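Local coordinates for protein aminoacyltransferase FemA (Staphylococcus aureus, PDB 1LRZ) that adds glycines 2 and 3 of the pentaglycine interpeptide bridge of the cell-wall peptidoglycan, using glycyl-tRNA as donor, at residues Y80-S94 and N128-F140. Sequence-based numbering, arbitrary orientation.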
# COMPACT_ATOMS: atom_id res chain seq x y z
N TYR A 80 10.98 -10.36 17.55
CA TYR A 80 12.39 -10.02 17.37
C TYR A 80 13.08 -9.40 18.58
O TYR A 80 14.27 -9.10 18.50
CB TYR A 80 12.59 -9.14 16.13
CG TYR A 80 12.49 -9.91 14.83
CD1 TYR A 80 11.30 -9.98 14.11
CD2 TYR A 80 13.61 -10.59 14.31
CE1 TYR A 80 11.21 -10.69 12.91
CE2 TYR A 80 13.54 -11.31 13.11
CZ TYR A 80 12.34 -11.36 12.41
OH TYR A 80 12.25 -12.05 11.23
N GLU A 81 12.36 -9.19 19.68
CA GLU A 81 12.99 -8.66 20.89
C GLU A 81 13.68 -9.83 21.61
O GLU A 81 14.64 -9.65 22.35
CB GLU A 81 11.94 -8.06 21.84
CG GLU A 81 11.24 -6.84 21.29
CD GLU A 81 12.23 -5.78 20.86
OE1 GLU A 81 13.05 -5.38 21.71
OE2 GLU A 81 12.20 -5.37 19.68
N ASN A 82 13.18 -11.04 21.36
CA ASN A 82 13.69 -12.26 21.98
C ASN A 82 14.87 -12.80 21.16
O ASN A 82 14.68 -13.60 20.24
CB ASN A 82 12.57 -13.30 22.03
CG ASN A 82 12.87 -14.47 22.95
OD1 ASN A 82 14.03 -14.85 23.16
ND2 ASN A 82 11.82 -15.06 23.50
N GLN A 83 16.08 -12.37 21.50
CA GLN A 83 17.26 -12.80 20.76
C GLN A 83 17.53 -14.30 20.80
O GLN A 83 18.01 -14.86 19.82
CB GLN A 83 18.48 -12.02 21.25
CG GLN A 83 18.26 -10.51 21.13
CD GLN A 83 19.52 -9.68 21.34
OE1 GLN A 83 19.43 -8.46 21.54
NE2 GLN A 83 20.69 -10.31 21.29
N GLU A 84 17.21 -14.97 21.91
CA GLU A 84 17.44 -16.41 22.00
C GLU A 84 16.47 -17.14 21.08
O GLU A 84 16.84 -18.12 20.41
CB GLU A 84 17.27 -16.90 23.43
CG GLU A 84 18.17 -16.19 24.44
CD GLU A 84 18.08 -16.78 25.86
OE1 GLU A 84 16.95 -17.01 26.36
OE2 GLU A 84 19.15 -16.99 26.47
N LEU A 85 15.23 -16.66 21.03
CA LEU A 85 14.23 -17.29 20.18
C LEU A 85 14.61 -17.04 18.72
O LEU A 85 14.52 -17.94 17.88
CB LEU A 85 12.84 -16.71 20.48
CG LEU A 85 11.69 -17.20 19.60
CD1 LEU A 85 11.52 -18.71 19.75
CD2 LEU A 85 10.41 -16.47 20.00
N VAL A 86 15.05 -15.83 18.40
CA VAL A 86 15.45 -15.53 17.03
C VAL A 86 16.61 -16.45 16.60
O VAL A 86 16.62 -16.97 15.48
CB VAL A 86 15.86 -14.05 16.88
CG1 VAL A 86 16.55 -13.82 15.56
CG2 VAL A 86 14.61 -13.16 16.97
N HIS A 87 17.56 -16.64 17.50
CA HIS A 87 18.72 -17.50 17.23
C HIS A 87 18.27 -18.93 16.94
O HIS A 87 18.67 -19.53 15.94
CB HIS A 87 19.65 -17.49 18.44
CG HIS A 87 20.91 -18.25 18.23
ND1 HIS A 87 22.07 -17.66 17.77
CD2 HIS A 87 21.20 -19.57 18.41
CE1 HIS A 87 23.02 -18.58 17.67
NE2 HIS A 87 22.52 -19.74 18.05
N PHE A 88 17.44 -19.47 17.82
CA PHE A 88 16.91 -20.83 17.67
C PHE A 88 16.20 -21.00 16.33
O PHE A 88 16.40 -21.99 15.63
CB PHE A 88 15.92 -21.13 18.79
CG PHE A 88 15.30 -22.50 18.71
CD1 PHE A 88 16.06 -23.64 19.01
CD2 PHE A 88 13.98 -22.66 18.34
CE1 PHE A 88 15.49 -24.91 18.94
CE2 PHE A 88 13.41 -23.93 18.26
CZ PHE A 88 14.17 -25.06 18.56
N PHE A 89 15.36 -20.03 15.98
CA PHE A 89 14.63 -20.13 14.73
C PHE A 89 15.51 -20.19 13.49
O PHE A 89 15.31 -21.04 12.62
CB PHE A 89 13.64 -18.97 14.56
CG PHE A 89 12.85 -19.04 13.28
CD1 PHE A 89 13.36 -18.52 12.10
CD2 PHE A 89 11.63 -19.71 13.24
CE1 PHE A 89 12.67 -18.67 10.89
CE2 PHE A 89 10.94 -19.86 12.04
CZ PHE A 89 11.46 -19.34 10.87
N PHE A 90 16.47 -19.28 13.38
CA PHE A 90 17.31 -19.27 12.20
C PHE A 90 18.27 -20.46 12.10
O PHE A 90 18.62 -20.89 11.01
CB PHE A 90 18.04 -17.93 12.09
CG PHE A 90 17.15 -16.81 11.63
CD1 PHE A 90 16.61 -15.90 12.53
CD2 PHE A 90 16.79 -16.71 10.29
CE1 PHE A 90 15.72 -14.91 12.11
CE2 PHE A 90 15.90 -15.73 9.85
CZ PHE A 90 15.36 -14.83 10.77
N ASN A 91 18.65 -21.00 13.25
CA ASN A 91 19.53 -22.15 13.28
C ASN A 91 18.71 -23.37 12.84
O ASN A 91 19.16 -24.17 12.03
CB ASN A 91 20.07 -22.35 14.70
CG ASN A 91 21.34 -23.16 14.73
OD1 ASN A 91 22.31 -22.83 14.05
ND2 ASN A 91 21.35 -24.22 15.52
N GLU A 92 17.49 -23.49 13.35
CA GLU A 92 16.65 -24.62 12.98
C GLU A 92 16.17 -24.51 11.54
O GLU A 92 15.92 -25.52 10.89
CB GLU A 92 15.46 -24.73 13.93
CG GLU A 92 15.84 -25.05 15.38
CD GLU A 92 16.34 -26.47 15.56
OE1 GLU A 92 15.71 -27.39 15.00
OE2 GLU A 92 17.35 -26.66 16.27
N LEU A 93 16.03 -23.28 11.03
CA LEU A 93 15.58 -23.10 9.65
C LEU A 93 16.67 -23.62 8.71
O LEU A 93 16.38 -24.22 7.68
CB LEU A 93 15.30 -21.62 9.37
CG LEU A 93 14.92 -21.25 7.93
CD1 LEU A 93 13.67 -22.01 7.49
CD2 LEU A 93 14.67 -19.75 7.85
N SER A 94 17.92 -23.38 9.10
CA SER A 94 19.06 -23.83 8.33
C SER A 94 19.04 -25.36 8.27
O SER A 94 19.18 -25.94 7.19
CB SER A 94 20.37 -23.36 8.98
OG SER A 94 20.48 -21.95 8.93
N ASN A 128 17.50 -2.61 16.31
CA ASN A 128 17.67 -4.00 15.89
C ASN A 128 19.03 -4.27 15.27
O ASN A 128 19.22 -5.31 14.62
CB ASN A 128 16.56 -4.38 14.90
CG ASN A 128 15.16 -4.14 15.46
OD1 ASN A 128 14.90 -4.42 16.63
ND2 ASN A 128 14.25 -3.62 14.63
N ASP A 129 19.97 -3.36 15.46
CA ASP A 129 21.33 -3.50 14.91
C ASP A 129 21.98 -4.85 15.25
O ASP A 129 22.75 -5.38 14.46
CB ASP A 129 22.22 -2.37 15.43
CG ASP A 129 21.91 -1.02 14.79
OD1 ASP A 129 20.86 -0.88 14.13
OD2 ASP A 129 22.74 -0.10 14.95
N TRP A 130 21.69 -5.38 16.44
CA TRP A 130 22.25 -6.66 16.87
C TRP A 130 21.94 -7.78 15.88
O TRP A 130 22.67 -8.78 15.78
CB TRP A 130 21.69 -7.06 18.24
CG TRP A 130 20.22 -7.32 18.24
CD1 TRP A 130 19.22 -6.41 18.45
CD2 TRP A 130 19.57 -8.57 17.95
NE1 TRP A 130 17.99 -7.01 18.31
CE2 TRP A 130 18.18 -8.34 18.01
CE3 TRP A 130 20.03 -9.86 17.65
CZ2 TRP A 130 17.23 -9.35 17.76
CZ3 TRP A 130 19.08 -10.87 17.41
CH2 TRP A 130 17.71 -10.61 17.47
N PHE A 131 20.85 -7.62 15.14
CA PHE A 131 20.44 -8.62 14.17
C PHE A 131 21.52 -8.92 13.13
O PHE A 131 21.75 -10.08 12.78
CB PHE A 131 19.17 -8.18 13.45
CG PHE A 131 18.55 -9.26 12.62
CD1 PHE A 131 17.95 -10.36 13.22
CD2 PHE A 131 18.58 -9.18 11.23
CE1 PHE A 131 17.38 -11.37 12.45
CE2 PHE A 131 18.02 -10.18 10.45
CZ PHE A 131 17.42 -11.28 11.06
N PHE A 132 22.18 -7.88 12.62
CA PHE A 132 23.21 -8.08 11.60
C PHE A 132 24.31 -9.03 12.08
O PHE A 132 24.71 -9.95 11.35
CB PHE A 132 23.82 -6.75 11.16
CG PHE A 132 22.84 -5.81 10.48
CD1 PHE A 132 22.12 -4.87 11.23
CD2 PHE A 132 22.61 -5.88 9.10
CE1 PHE A 132 21.19 -4.02 10.62
CE2 PHE A 132 21.69 -5.04 8.48
CZ PHE A 132 20.97 -4.11 9.24
N ASP A 133 24.80 -8.82 13.30
CA ASP A 133 25.86 -9.65 13.86
C ASP A 133 25.39 -11.08 14.07
O ASP A 133 26.12 -12.03 13.76
CB ASP A 133 26.35 -9.07 15.19
CG ASP A 133 27.39 -7.97 15.00
OD1 ASP A 133 27.71 -7.27 15.99
OD2 ASP A 133 27.91 -7.81 13.87
N LYS A 134 24.18 -11.24 14.59
CA LYS A 134 23.66 -12.57 14.82
C LYS A 134 23.52 -13.34 13.50
O LYS A 134 23.89 -14.51 13.43
CB LYS A 134 22.31 -12.50 15.55
CG LYS A 134 21.62 -13.85 15.68
CD LYS A 134 20.98 -14.02 17.03
CE LYS A 134 22.05 -14.10 18.12
NZ LYS A 134 21.47 -14.34 19.47
N MET A 135 23.00 -12.70 12.46
CA MET A 135 22.85 -13.40 11.18
C MET A 135 24.23 -13.79 10.66
O MET A 135 24.44 -14.91 10.18
CB MET A 135 22.11 -12.51 10.16
CG MET A 135 20.59 -12.38 10.43
SD MET A 135 19.70 -13.96 10.52
CE MET A 135 19.64 -14.23 12.22
N SER A 136 25.18 -12.86 10.75
CA SER A 136 26.55 -13.13 10.30
C SER A 136 27.11 -14.35 11.04
O SER A 136 27.67 -15.25 10.41
CB SER A 136 27.42 -11.90 10.57
OG SER A 136 28.69 -12.05 9.97
N ASN A 137 26.97 -14.38 12.36
CA ASN A 137 27.46 -15.51 13.15
C ASN A 137 26.84 -16.83 12.71
O ASN A 137 27.45 -17.89 12.86
CB ASN A 137 27.17 -15.31 14.64
CG ASN A 137 27.90 -14.12 15.22
OD1 ASN A 137 29.05 -13.85 14.87
ND2 ASN A 137 27.24 -13.41 16.13
N LEU A 138 25.62 -16.77 12.18
CA LEU A 138 24.92 -17.97 11.73
C LEU A 138 25.14 -18.28 10.24
O LEU A 138 24.50 -19.17 9.69
CB LEU A 138 23.42 -17.85 12.02
CG LEU A 138 23.04 -17.86 13.49
CD1 LEU A 138 21.53 -17.82 13.63
CD2 LEU A 138 23.59 -19.12 14.16
N GLY A 139 26.03 -17.54 9.59
CA GLY A 139 26.29 -17.79 8.18
C GLY A 139 25.38 -17.06 7.20
O GLY A 139 25.50 -17.22 5.98
N PHE A 140 24.45 -16.26 7.73
CA PHE A 140 23.55 -15.49 6.86
C PHE A 140 24.27 -14.19 6.50
O PHE A 140 24.34 -13.27 7.31
CB PHE A 140 22.23 -15.17 7.58
CG PHE A 140 21.32 -16.36 7.75
CD1 PHE A 140 21.48 -17.22 8.83
CD2 PHE A 140 20.33 -16.62 6.81
CE1 PHE A 140 20.66 -18.35 8.96
CE2 PHE A 140 19.51 -17.74 6.93
CZ PHE A 140 19.68 -18.61 8.01
O HOH W 1 15.45 -6.13 18.76
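Phe90 and Phe131 meet at the centre of an aromatic cluster joining helices 83-94 and 130-137, whose axes come within 10.8 Å at a crossing angle of -34°. The Phe131 edge points at the Phe90 face in an offset edge-to-face pair, with ring centroids 5.8 Å apart. Tyr80 lengthens the row of rings, its edge turned to the Phe131 face in a second offset edge-to-face pair, and Phe90 in turn sets its own edge against the steeply inclined Phe140 face. The same Phe90 ring takes a Met-aromatic contact: Met135 SD stands 4.0 Å from the ring centroid, almost on the normal, because the Met135 chain folds back at chi2 (-56°) and brings SD and CE over that face. Phe89 CD1 covers the opposite one.

Toward the helix starts, the Gln83 amide lies flat on the Trp130 indole, planes 4° apart, and Gln83 CG makes a CH-pi contact 3.6 Å from the centroid of the six-membered ring. Trp130 NE1 donates to a water at 2.7 Å, which also bonds Tyr80 O and Asn128 OD1. One turn further along, Lys134 CE reaches the His87 ring edge, an aliphatic neighbour 3.6 Å from His87 ND1, which is buried without a hydrogen-bonding partner. Leu138 lays CD1 over one His87 face and brings CD2 to 3.6 Å from His87 CE1.

A Schellman motif ends helix 130-137, marked by bonds from Phe140 N to Met135 O and Gly139 N to Ser136 O, with Gly139 (C-prime) at positive phi. Behind the cluster, Ile107 of strand 102-107 touches both Phe90 and Met135, so the helix pair packs against the seven-stranded sheet. Cohesion thus comes mainly from ring, sulfur and aliphatic packing; the polar link between the segments is the shared water.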